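Local coordinates for Alr1585 protein (Nostoc sp., PDB 5C2I), which probably catalyses the heme-dependent, peroxide-driven oxidation of dyes and related substrates, as a DyP-type (dye-decolorizing) peroxidase, at residues I362-V367 against L384-F389; G39-V44 against G185-N190; V57-I62 against E104-E109. The protein carries 1 engineered substitution. All coordinates share one frame; numbering follows the deposited sequence.

Contact 1. Residues I362-V367 against L384-F389. With HEM (protoporphyrin IX containing Fe), chain E.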
loop_
_atom_site.group_PDB
_atom_site.type_symbol
_atom_site.label_atom_id
_atom_site.label_comp_id
_atom_site.label_asym_id
_atom_site.label_seq_id
_atom_site.Cartn_x
_atom_site.Cartn_y
_atom_site.Cartn_z
ATOM N N ILE A 362 -30.208 -21.382 0.334
ATOM C CA ILE A 362 -30.287 -20.112 -0.357
ATOM C C ILE A 362 -28.926 -19.765 -0.972
ATOM O O ILE A 362 -27.888 -20.207 -0.507
ATOM C CB ILE A 362 -30.691 -18.976 0.596
ATOM C CG1 ILE A 362 -29.725 -18.865 1.779
ATOM C CG2 ILE A 362 -32.134 -19.184 1.085
ATOM C CD1 ILE A 362 -29.897 -17.569 2.579
ATOM N N THR A 363 -28.958 -18.975 -2.043
ATOM C CA THR A 363 -27.739 -18.565 -2.722
ATOM C C THR A 363 -27.514 -17.091 -2.407
ATOM O O THR A 363 -28.305 -16.232 -2.798
ATOM C CB THR A 363 -27.901 -18.802 -4.228
ATOM O OG1 THR A 363 -28.107 -20.196 -4.485
ATOM C CG2 THR A 363 -26.690 -18.306 -5.028
ATOM N N ARG A 364 -26.482 -16.802 -1.634
ATOM C CA ARG A 364 -26.297 -15.466 -1.048
ATOM C C ARG A 364 -25.457 -14.562 -1.994
ATOM O O ARG A 364 -24.432 -15.009 -2.594
ATOM C CB ARG A 364 -25.656 -15.598 0.326
ATOM C CG ARG A 364 -26.604 -16.253 1.337
ATOM C CD ARG A 364 -25.949 -16.467 2.700
ATOM N NE ARG A 364 -24.917 -17.486 2.534
ATOM C CZ ARG A 364 -23.727 -17.474 3.121
ATOM N NH1 ARG A 364 -23.393 -16.517 3.961
ATOM N NH2 ARG A 364 -22.865 -18.430 2.870
ATOM N N ARG A 365 -25.866 -13.317 -2.100
ATOM C CA ARG A 365 -25.161 -12.319 -2.911
ATOM C C ARG A 365 -25.062 -11.003 -2.165
ATOM O O ARG A 365 -25.356 -9.937 -2.725
ATOM C CB ARG A 365 -25.878 -12.136 -4.266
ATOM C CG ARG A 365 -26.064 -13.407 -5.087
ATOM C CD ARG A 365 -24.767 -13.863 -5.737
ATOM N NE ARG A 365 -24.928 -15.119 -6.487
ATOM C CZ ARG A 365 -24.254 -16.243 -6.275
ATOM N NH1 ARG A 365 -23.454 -16.351 -5.231
ATOM N NH2 ARG A 365 -24.435 -17.312 -7.050
ATOM N N ALA A 366 -24.738 -11.110 -0.870
ATOM C CA ALA A 366 -24.769 -9.962 0.029
ATOM C C ALA A 366 -23.542 -9.077 -0.137
ATOM O O ALA A 366 -22.479 -9.523 -0.645
ATOM C CB ALA A 366 -24.904 -10.423 1.471
ATOM N N VAL A 367 -23.664 -7.828 0.296
ATOM C CA VAL A 367 -22.543 -6.879 0.295
ATOM C C VAL A 367 -22.679 -6.024 1.536
ATOM O O VAL A 367 -23.747 -6.013 2.177
ATOM C CB VAL A 367 -22.487 -5.974 -0.944
ATOM C CG1 VAL A 367 -22.222 -6.787 -2.197
ATOM C CG2 VAL A 367 -23.772 -5.202 -1.113
ATOM N N LEU A 384 -25.097 -5.227 6.756
ATOM C CA LEU A 384 -25.110 -6.092 5.638
ATOM C C LEU A 384 -26.312 -5.801 4.779
ATOM O O LEU A 384 -27.455 -5.799 5.256
ATOM C CB LEU A 384 -25.175 -7.573 6.096
ATOM C CG LEU A 384 -24.966 -8.617 5.000
ATOM C CD1 LEU A 384 -23.496 -8.649 4.587
ATOM C CD2 LEU A 384 -25.430 -10.008 5.469
ATOM N N LEU A 385 -26.049 -5.587 3.480
ATOM C CA LEU A 385 -27.131 -5.598 2.491
ATOM C C LEU A 385 -27.307 -7.045 2.081
ATOM O O LEU A 385 -26.505 -7.587 1.288
ATOM C CB LEU A 385 -26.829 -4.694 1.303
ATOM C CG LEU A 385 -26.506 -3.244 1.695
ATOM C CD1 LEU A 385 -26.073 -2.455 0.464
ATOM C CD2 LEU A 385 -27.689 -2.588 2.389
ATOM N N PHE A 386 -28.265 -7.703 2.717
ATOM C CA PHE A 386 -28.501 -9.135 2.531
ATOM C C PHE A 386 -29.316 -9.357 1.277
ATOM O O PHE A 386 -30.458 -8.887 1.186
ATOM C CB PHE A 386 -29.237 -9.712 3.754
ATOM C CG PHE A 386 -29.549 -11.170 3.652
ATOM C CD1 PHE A 386 -28.603 -12.123 4.041
ATOM C CD2 PHE A 386 -30.772 -11.600 3.096
ATOM C CE1 PHE A 386 -28.897 -13.483 3.965
ATOM C CE2 PHE A 386 -31.066 -12.965 3.013
ATOM C CZ PHE A 386 -30.116 -13.910 3.427
ATOM N N LEU A 387 -28.724 -10.023 0.296
ATOM C CA LEU A 387 -29.454 -10.433 -0.917
ATOM C C LEU A 387 -29.315 -11.932 -1.059
ATOM O O LEU A 387 -28.210 -12.443 -0.910
ATOM C CB LEU A 387 -28.860 -9.795 -2.171
ATOM C CG LEU A 387 -29.149 -8.303 -2.435
ATOM C CD1 LEU A 387 -28.307 -7.415 -1.525
ATOM C CD2 LEU A 387 -28.817 -7.984 -3.882
ATOM N N CYS A 388 -30.410 -12.628 -1.350
ATOM C CA CYS A 388 -30.295 -14.021 -1.724
ATOM C C CYS A 388 -31.318 -14.391 -2.788
ATOM O O CYS A 388 -32.383 -13.760 -2.878
ATOM C CB CYS A 388 -30.385 -14.938 -0.506
ATOM S SG CYS A 388 -32.030 -15.169 0.204
ATOM N N PHE A 389 -30.982 -15.445 -3.537
ATOM C CA PHE A 389 -31.783 -15.985 -4.603
ATOM C C PHE A 389 -32.281 -17.389 -4.288
ATOM O O PHE A 389 -31.631 -18.160 -3.531
ATOM C CB PHE A 389 -31.000 -15.982 -5.924
ATOM C CG PHE A 389 -30.799 -14.640 -6.505
ATOM C CD1 PHE A 389 -31.861 -13.944 -7.113
ATOM C CD2 PHE A 389 -29.527 -14.040 -6.509
ATOM C CE1 PHE A 389 -31.648 -12.673 -7.650
ATOM C CE2 PHE A 389 -29.330 -12.791 -7.052
ATOM C CZ PHE A 389 -30.381 -12.102 -7.627
HETATM C CHA HEM E . -23.254 -18.381 6.725
HETATM C CHB HEM E . -22.840 -14.091 8.890
HETATM C CHC HEM E . -27.521 -13.223 8.016
HETATM C CHD HEM E . -27.944 -17.615 6.091
HETATM C C1A HEM E . -22.735 -17.294 7.411
HETATM C C2A HEM E . -21.396 -17.192 7.892
HETATM C C3A HEM E . -21.286 -15.989 8.497
HETATM C C4A HEM E . -22.536 -15.345 8.368
HETATM C CMA HEM E . -20.065 -15.386 9.139
HETATM C CAA HEM E . -20.272 -18.228 7.760
HETATM C CBA HEM E . -19.405 -18.183 6.499
HETATM C CGA HEM E . -20.279 -18.412 5.297
HETATM O O1A HEM E . -20.595 -19.575 4.910
HETATM O O2A HEM E . -20.697 -17.427 4.686
HETATM C C1B HEM E . -24.088 -13.479 8.786
HETATM C C2B HEM E . -24.376 -12.151 9.258
HETATM C C3B HEM E . -25.645 -11.891 8.984
HETATM C C4B HEM E . -26.174 -13.118 8.383
HETATM C CMB HEM E . -23.386 -11.243 9.898
HETATM C CAB HEM E . -26.465 -10.668 9.174
HETATM C CBB HEM E . -25.953 -9.427 9.260
HETATM C C1C HEM E . -28.081 -14.380 7.450
HETATM C C2C HEM E . -29.421 -14.600 7.208
HETATM C C3C HEM E . -29.537 -15.862 6.683
HETATM C C4C HEM E . -28.242 -16.385 6.590
HETATM C CMC HEM E . -30.561 -13.645 7.406
HETATM C CAC HEM E . -30.734 -16.607 6.298
HETATM C CBC HEM E . -31.944 -16.518 6.793
HETATM C C1D HEM E . -26.637 -18.094 6.023
HETATM C C2D HEM E . -26.341 -19.382 5.405
HETATM C C3D HEM E . -25.055 -19.624 5.617
HETATM C C4D HEM E . -24.564 -18.426 6.333
HETATM C CMD HEM E . -27.297 -20.313 4.677
HETATM C CAD HEM E . -24.283 -20.816 5.128
HETATM C CBD HEM E . -24.356 -22.020 6.074
HETATM C CGD HEM E . -23.598 -23.165 5.484
HETATM O O1D HEM E . -22.718 -23.656 6.186
HETATM O O2D HEM E . -23.841 -23.629 4.318
HETATM N NA HEM E . -23.445 -16.190 7.777
HETATM N NB HEM E . -25.188 -14.014 8.359
HETATM N NC HEM E . -27.366 -15.507 7.165
HETATM N ND HEM E . -25.566 -17.586 6.637
HETATM FE FE HEM E . -25.394 -15.869 7.499
HETATM O O HOH W 1 -30.590 -21.062 -4.134
HETATM O O HOH W 2 -25.096 -14.751 5.467
#
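I362 meets F386 at the ring edge: its CD1 lies near the ring plane, 3.8 Å from F386 CZ. Setting CG1 between the backbone N and the carbonyl carbon (chi1 57°) points I362 CD1 at that edge, 4.0 Å from C388 SG. Flat and apolar, F386 suits the porphyrin wall, where its CE1 comes 3.5 Å from heme C2C. The backbones form an antiparallel pairing, interrupted at R365 and A366, in the C-terminal sheet of this DyP-type, ferredoxin-like fold. T363 and F389 are a hydrogen-bonded pair, R364 and C388 a non-hydrogen-bonded one on the heme side. Bent at chi3 (-68°), R364 lines the heme pocket on the water-bearing face of the iron; heme C4D stands 3.3 Å from its guanidinium plane, toward the rim of that group. Propionate O2A lies in the guanidinium plane, accepting from R364 NH1 at 2.9 Å and NH2 at 3.0 Å. NH1 also donates to the iron-bound water. A leucine in place of R364 would probably leave the propionate without this cationic partner and that water without this donor. CG of R365 reaches the F389 ring edge, 3.8 Å from CD2, while its guanidinium is held by the carbonyls of N33 and I34.

Contact 2. Residues G39-V44 against G185-N190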
loop_
_atom_site.group_PDB
_atom_site.type_symbol
_atom_site.label_atom_id
_atom_site.label_comp_id
_atom_site.label_asym_id
_atom_site.label_seq_id
_atom_site.Cartn_x
_atom_site.Cartn_y
_atom_site.Cartn_z
ATOM N N GLY A 39 -19.186 -10.554 -8.638
ATOM C CA GLY A 39 -17.804 -10.410 -8.166
ATOM C C GLY A 39 -17.165 -9.020 -8.226
ATOM O O GLY A 39 -15.943 -8.905 -8.172
ATOM N N ARG A 40 -17.958 -7.970 -8.433
ATOM C CA ARG A 40 -17.409 -6.612 -8.530
ATOM C C ARG A 40 -17.294 -6.030 -7.130
ATOM O O ARG A 40 -18.099 -6.332 -6.234
ATOM C CB ARG A 40 -18.273 -5.696 -9.415
ATOM C CG ARG A 40 -18.653 -6.236 -10.807
ATOM C CD ARG A 40 -17.488 -6.492 -11.760
ATOM N NE ARG A 40 -18.058 -6.987 -13.037
ATOM C CZ ARG A 40 -18.253 -6.277 -14.143
ATOM N NH1 ARG A 40 -17.883 -4.995 -14.263
ATOM N NH2 ARG A 40 -18.872 -6.836 -15.175
ATOM N N ASP A 41 -16.325 -5.154 -6.956
ATOM C CA ASP A 41 -16.030 -4.599 -5.627
ATOM C C ASP A 41 -16.991 -3.516 -5.133
ATOM O O ASP A 41 -17.054 -3.249 -3.946
ATOM C CB ASP A 41 -14.627 -4.012 -5.622
ATOM C CG ASP A 41 -13.570 -5.084 -5.483
ATOM O OD1 ASP A 41 -13.796 -6.047 -4.685
ATOM O OD2 ASP A 41 -12.531 -4.930 -6.172
ATOM N N HIS A 42 -17.730 -2.920 -6.034
ATOM C CA HIS A 42 -18.619 -1.815 -5.673
ATOM C C HIS A 42 -19.946 -1.986 -6.392
ATOM O O HIS A 42 -19.998 -2.457 -7.531
ATOM C CB HIS A 42 -18.005 -0.482 -6.066
ATOM C CG HIS A 42 -16.751 -0.170 -5.340
ATOM N ND1 HIS A 42 -16.747 0.358 -4.064
ATOM C CD2 HIS A 42 -15.454 -0.357 -5.682
ATOM C CE1 HIS A 42 -15.497 0.454 -3.639
ATOM N NE2 HIS A 42 -14.693 0.035 -4.606
ATOM N N SER A 43 -21.015 -1.592 -5.723
ATOM C CA SER A 43 -22.289 -1.624 -6.364
ATOM C C SER A 43 -23.157 -0.467 -5.914
ATOM O O SER A 43 -22.888 0.179 -4.878
ATOM C CB SER A 43 -22.961 -2.948 -6.091
ATOM O OG SER A 43 -23.200 -3.062 -4.744
ATOM N N VAL A 44 -24.129 -0.176 -6.759
ATOM C CA VAL A 44 -25.151 0.836 -6.452
ATOM C C VAL A 44 -26.491 0.145 -6.583
ATOM O O VAL A 44 -26.756 -0.559 -7.579
ATOM C CB VAL A 44 -25.054 2.056 -7.375
ATOM C CG1 VAL A 44 -26.186 3.045 -7.133
ATOM C CG2 VAL A 44 -23.685 2.752 -7.231
ATOM N N GLY A 185 -23.041 -0.302 -2.034
ATOM C CA GLY A 185 -22.466 -1.490 -1.437
ATOM C C GLY A 185 -21.000 -1.630 -1.747
ATOM O O GLY A 185 -20.499 -1.161 -2.775
ATOM N N PHE A 186 -20.290 -2.261 -0.825
ATOM C CA PHE A 186 -18.867 -2.508 -0.991
ATOM C C PHE A 186 -18.473 -3.812 -0.308
ATOM O O PHE A 186 -19.244 -4.378 0.481
ATOM C CB PHE A 186 -18.036 -1.340 -0.449
ATOM C CG PHE A 186 -18.224 -1.084 1.014
ATOM C CD1 PHE A 186 -17.416 -1.726 1.952
ATOM C CD2 PHE A 186 -19.192 -0.239 1.449
ATOM C CE1 PHE A 186 -17.597 -1.485 3.309
ATOM C CE2 PHE A 186 -19.375 0.011 2.810
ATOM C CZ PHE A 186 -18.573 -0.623 3.729
ATOM N N ILE A 187 -17.258 -4.253 -0.581
ATOM C CA ILE A 187 -16.735 -5.499 -0.026
ATOM C C ILE A 187 -15.757 -5.162 1.057
ATOM O O ILE A 187 -14.741 -4.500 0.837
ATOM C CB ILE A 187 -16.015 -6.350 -1.110
ATOM C CG1 ILE A 187 -16.930 -6.636 -2.293
ATOM C CG2 ILE A 187 -15.473 -7.652 -0.532
ATOM C CD1 ILE A 187 -18.198 -7.396 -2.018
ATOM N N LEU A 188 -16.093 -5.565 2.263
ATOM C CA LEU A 188 -15.243 -5.458 3.406
ATOM C C LEU A 188 -14.259 -6.621 3.459
ATOM O O LEU A 188 -14.632 -7.738 3.174
ATOM C CB LEU A 188 -16.152 -5.448 4.629
ATOM C CG LEU A 188 -15.665 -4.959 5.955
ATOM C CD1 LEU A 188 -15.313 -3.483 5.882
ATOM C CD2 LEU A 188 -16.799 -5.168 6.955
ATOM N N ARG A 189 -13.004 -6.304 3.748
ATOM C CA ARG A 189 -11.929 -7.295 3.860
ATOM C C ARG A 189 -11.141 -7.126 5.131
ATOM O O ARG A 189 -11.039 -6.037 5.672
ATOM C CB ARG A 189 -10.957 -7.209 2.700
ATOM C CG ARG A 189 -11.579 -7.662 1.415
ATOM C CD ARG A 189 -10.602 -7.510 0.271
ATOM N NE ARG A 189 -11.347 -7.584 -0.974
ATOM C CZ ARG A 189 -11.630 -8.682 -1.641
ATOM N NH1 ARG A 189 -11.184 -9.867 -1.234
ATOM N NH2 ARG A 189 -12.330 -8.566 -2.762
ATOM N N ASN A 190 -10.623 -8.230 5.640
ATOM C CA ASN A 190 -9.758 -8.181 6.803
ATOM C C ASN A 190 -8.314 -8.020 6.331
ATOM O O ASN A 190 -8.040 -8.010 5.130
ATOM C CB ASN A 190 -9.951 -9.406 7.709
ATOM C CG ASN A 190 -9.572 -10.716 7.027
ATOM O OD1 ASN A 190 -8.881 -10.748 6.005
ATOM N ND2 ASN A 190 -10.053 -11.816 7.605
HETATM O O HOH W 3 -15.068 -2.888 -1.977
HETATM O O HOH W 4 -19.104 1.207 -3.059
#
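S43 and G185 form a hydrogen-bonded pair between strands 42-50 and 177-189, antiparallel neighbours in the sheet of the N-terminal half, which belongs to the dimeric alpha+beta barrel family. Of the backbone bonds, S43 N to G185 O is the sound one, 3.0 Å long, although the donor stands above the carbonyl plane. The return bond from G185 N to S43 O is weak, being bent to 125° at the hydrogen. Glycine suits position 185 because a side chain there would run into the serine hydroxyl: S43 OG, turned between the backbone N and the carbonyl carbon (chi1 64°), already lies 3.7 Å from G185 CA.

Beyond this pair the strands part, and water takes over. One molecule bridges D41 O and I187 N, donating to the carbonyl and accepting from the amide; another links H42 ND1 to G185 O and lies in the plane of the imidazole at its edge.

Van der Waals contact is modest. F186 CB lies 4.2 Å from H42 ND1, and V160 of the second subunit packs on both residues, so an imidazole here can meet the water and the subunit interface alike. CG1 of I187 packs on the D41 carbonyl, 3.8 Å from D41 O.

Charge enters further along, at R189. Extended from CG to NE, it makes a long salt bridge to D41 through a weak hydrogen bond, while its NH1 is hydrogen-bonded to the carbonyl of G193. Carboxylate and guanidinium planes stand 89° apart, and D41 OD1 meets the guanidinium edge in plane, 3.5 Å from R189 NH2.

Contact 3. Residues V57-I62 against E104-E109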
loop_
_atom_site.group_PDB
_atom_site.type_symbol
_atom_site.label_atom_id
_atom_site.label_comp_id
_atom_site.label_asym_id
_atom_site.label_seq_id
_atom_site.Cartn_x
_atom_site.Cartn_y
_atom_site.Cartn_z
ATOM N N VAL A 57 -44.115 5.242 -21.065
ATOM C CA VAL A 57 -42.715 5.729 -21.077
ATOM C C VAL A 57 -41.833 4.985 -20.080
ATOM O O VAL A 57 -40.608 4.809 -20.299
ATOM C CB VAL A 57 -42.600 7.262 -20.899
ATOM C CG1 VAL A 57 -43.254 7.971 -22.068
ATOM C CG2 VAL A 57 -43.194 7.733 -19.588
ATOM N N VAL A 58 -42.423 4.482 -18.997
ATOM C CA VAL A 58 -41.684 3.596 -18.102
ATOM C C VAL A 58 -41.276 2.326 -18.813
ATOM O O VAL A 58 -40.115 1.883 -18.720
ATOM C CB VAL A 58 -42.487 3.252 -16.825
ATOM C CG1 VAL A 58 -41.878 2.070 -16.071
ATOM C CG2 VAL A 58 -42.561 4.475 -15.925
ATOM N N LYS A 59 -42.200 1.753 -19.566
ATOM C CA LYS A 59 -41.891 0.544 -20.300
ATOM C C LYS A 59 -40.794 0.782 -21.325
ATOM O O LYS A 59 -39.901 -0.088 -21.473
ATOM C CB LYS A 59 -43.121 -0.031 -20.964
ATOM C CG LYS A 59 -44.074 -0.657 -19.976
ATOM C CD LYS A 59 -45.275 -1.277 -20.645
ATOM C CE LYS A 59 -46.126 -2.038 -19.630
ATOM N NZ LYS A 59 -47.334 -2.596 -20.244
ATOM N N GLN A 60 -40.834 1.930 -21.997
ATOM C CA GLN A 60 -39.777 2.280 -22.933
ATOM C C GLN A 60 -38.421 2.398 -22.227
ATOM O O GLN A 60 -37.387 1.962 -22.765
ATOM C CB GLN A 60 -40.102 3.575 -23.676
ATOM C CG GLN A 60 -41.320 3.492 -24.607
ATOM C CD GLN A 60 -41.856 4.864 -25.023
ATOM O OE1 GLN A 60 -41.224 5.893 -24.822
ATOM N NE2 GLN A 60 -43.041 4.866 -25.616
ATOM N N TRP A 61 -38.415 3.011 -21.054
ATOM C CA TRP A 61 -37.173 3.139 -20.277
ATOM C C TRP A 61 -36.612 1.762 -19.876
ATOM O O TRP A 61 -35.412 1.479 -20.042
ATOM C CB TRP A 61 -37.346 4.028 -19.033
ATOM C CG TRP A 61 -36.042 4.147 -18.373
ATOM C CD1 TRP A 61 -35.051 5.043 -18.691
ATOM C CD2 TRP A 61 -35.503 3.269 -17.405
ATOM N NE1 TRP A 61 -33.938 4.782 -17.946
ATOM C CE2 TRP A 61 -34.176 3.685 -17.160
ATOM C CE3 TRP A 61 -36.007 2.163 -16.714
ATOM C CZ2 TRP A 61 -33.336 3.026 -16.247
ATOM C CZ3 TRP A 61 -35.168 1.505 -15.795
ATOM C CH2 TRP A 61 -33.844 1.943 -15.582
ATOM N N ILE A 62 -37.465 0.903 -19.328
ATOM C CA ILE A 62 -37.028 -0.438 -18.928
ATOM C C ILE A 62 -36.453 -1.185 -20.131
ATOM O O ILE A 62 -35.414 -1.845 -20.035
ATOM C CB ILE A 62 -38.202 -1.231 -18.304
ATOM C CG1 ILE A 62 -38.593 -0.603 -16.958
ATOM C CG2 ILE A 62 -37.815 -2.696 -18.081
ATOM C CD1 ILE A 62 -39.886 -1.151 -16.394
ATOM N N GLU A 104 -47.781 -4.817 -11.055
ATOM C CA GLU A 104 -49.113 -4.199 -11.103
ATOM C C GLU A 104 -49.057 -2.836 -11.778
ATOM O O GLU A 104 -49.926 -2.524 -12.587
ATOM C CB GLU A 104 -49.728 -4.117 -9.718
ATOM C CG GLU A 104 -50.110 -5.469 -9.163
ATOM C CD GLU A 104 -50.749 -5.301 -7.781
ATOM O OE1 GLU A 104 -50.140 -4.754 -6.853
ATOM O OE2 GLU A 104 -51.893 -5.672 -7.610
ATOM N N TYR A 105 -48.052 -2.032 -11.416
ATOM C CA TYR A 105 -47.844 -0.725 -12.048
ATOM C C TYR A 105 -47.738 -0.875 -13.579
ATOM O O TYR A 105 -48.318 -0.084 -14.316
ATOM C CB TYR A 105 -46.574 -0.034 -11.508
ATOM C CG TYR A 105 -46.318 1.232 -12.268
ATOM C CD1 TYR A 105 -45.601 1.206 -13.453
ATOM C CD2 TYR A 105 -46.840 2.436 -11.839
ATOM C CE1 TYR A 105 -45.419 2.370 -14.192
ATOM C CE2 TYR A 105 -46.651 3.603 -12.552
ATOM C CZ TYR A 105 -45.938 3.565 -13.733
ATOM O OH TYR A 105 -45.763 4.741 -14.472
ATOM N N LEU A 106 -47.045 -1.912 -14.015
ATOM C CA LEU A 106 -46.844 -2.204 -15.414
ATOM C C LEU A 106 -48.049 -2.833 -16.116
ATOM O O LEU A 106 -47.977 -3.157 -17.286
ATOM C CB LEU A 106 -45.589 -3.087 -15.581
ATOM C CG LEU A 106 -44.291 -2.381 -15.207
ATOM C CD1 LEU A 106 -43.154 -3.404 -15.174
ATOM C CD2 LEU A 106 -43.971 -1.221 -16.135
ATOM N N GLU A 107 -49.180 -2.946 -15.417
ATOM C CA GLU A 107 -50.434 -3.450 -16.003
ATOM C C GLU A 107 -50.273 -4.850 -16.595
ATOM O O GLU A 107 -50.884 -5.207 -17.614
ATOM C CB GLU A 107 -51.022 -2.466 -17.021
ATOM C CG GLU A 107 -51.200 -1.076 -16.449
ATOM C CD GLU A 107 -51.697 -0.038 -17.443
ATOM O OE1 GLU A 107 -51.604 -0.246 -18.668
ATOM O OE2 GLU A 107 -52.187 0.980 -16.962
ATOM N N ILE A 108 -49.517 -5.672 -15.877
ATOM C CA ILE A 108 -49.425 -7.103 -16.163
ATOM C C ILE A 108 -50.558 -7.823 -15.403
ATOM O O ILE A 108 -50.694 -7.676 -14.176
ATOM C CB ILE A 108 -48.057 -7.655 -15.712
ATOM C CG1 ILE A 108 -46.901 -6.907 -16.410
ATOM C CG2 ILE A 108 -47.978 -9.156 -15.943
ATOM C CD1 ILE A 108 -46.899 -6.955 -17.917
ATOM N N GLU A 109 -51.350 -8.611 -16.110
ATOM C CA GLU A 109 -52.473 -9.332 -15.498
ATOM C C GLU A 109 -51.987 -10.192 -14.303
ATOM O O GLU A 109 -50.961 -10.825 -14.406
ATOM C CB GLU A 109 -53.194 -10.257 -16.493
ATOM C CG GLU A 109 -53.780 -9.612 -17.750
ATOM C CD GLU A 109 -55.016 -8.794 -17.509
ATOM O OE1 GLU A 109 -55.454 -8.672 -16.336
ATOM O OE2 GLU A 109 -55.572 -8.266 -18.513
#
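The hydroxyl of Y105 is pressed against V58 CG2, 3.5 Å from OH, and is hydrogen-bonded to the K51 carbonyl and weakly to the Q54 amide. Tyrosine suits this place because its ring packs on V58 while the hydroxyl bonds to backbone just past strand 42-50. CG of Y105 lies anti to the backbone N (chi1 175°), which carries the ring over to V58, where Y105 CE1 is 3.9 Å from V58 CG2. As a branched residue, V58 spreads two methyls: CG2 on the tyrosine and CG1 on L106 CD2, also at 3.9 Å.

L106 is the apolar centre of the contact. Its side chain reaches toward I62 tip to tip, with L106 CD2 4.1 Å from I62 CD1, and slides past K59 in the opposite direction. CG of K59 lies against L106 CD2, while the chain, extended beyond CG, carries NZ on to L106 O, 3.1 Å away, in a weak hydrogen bond.

That carbonyl belongs to the turn after helix 100-105, where E107 takes a positive phi of 57° and two bonds run back into the last turn. The contact thus docks helix 55-68 on a helix C-terminus closed by a Schellman motif, beside the sheet of the N-terminal ferredoxin-like half.

Contacts 1 and 2 adjoin, their centres 12 Å apart, and join the two halves of the chain: V367 packs on the second contact, with its CG2 3.9 Å from G185 CA and its CG1 4.1 Å from I187 CD1. Only contact 1 of the three supplies heme-pocket residues; the side chain of I187 in contact 2 stays about 12 Å from the heme. Contact 3 lies at the periphery, its centre 27 Å from that of contact 1 and 31 Å from that of contact 2. Both its segments nonetheless lie between the two of contact 2 in the chain, and strand 42-50 is followed by helix 55-68.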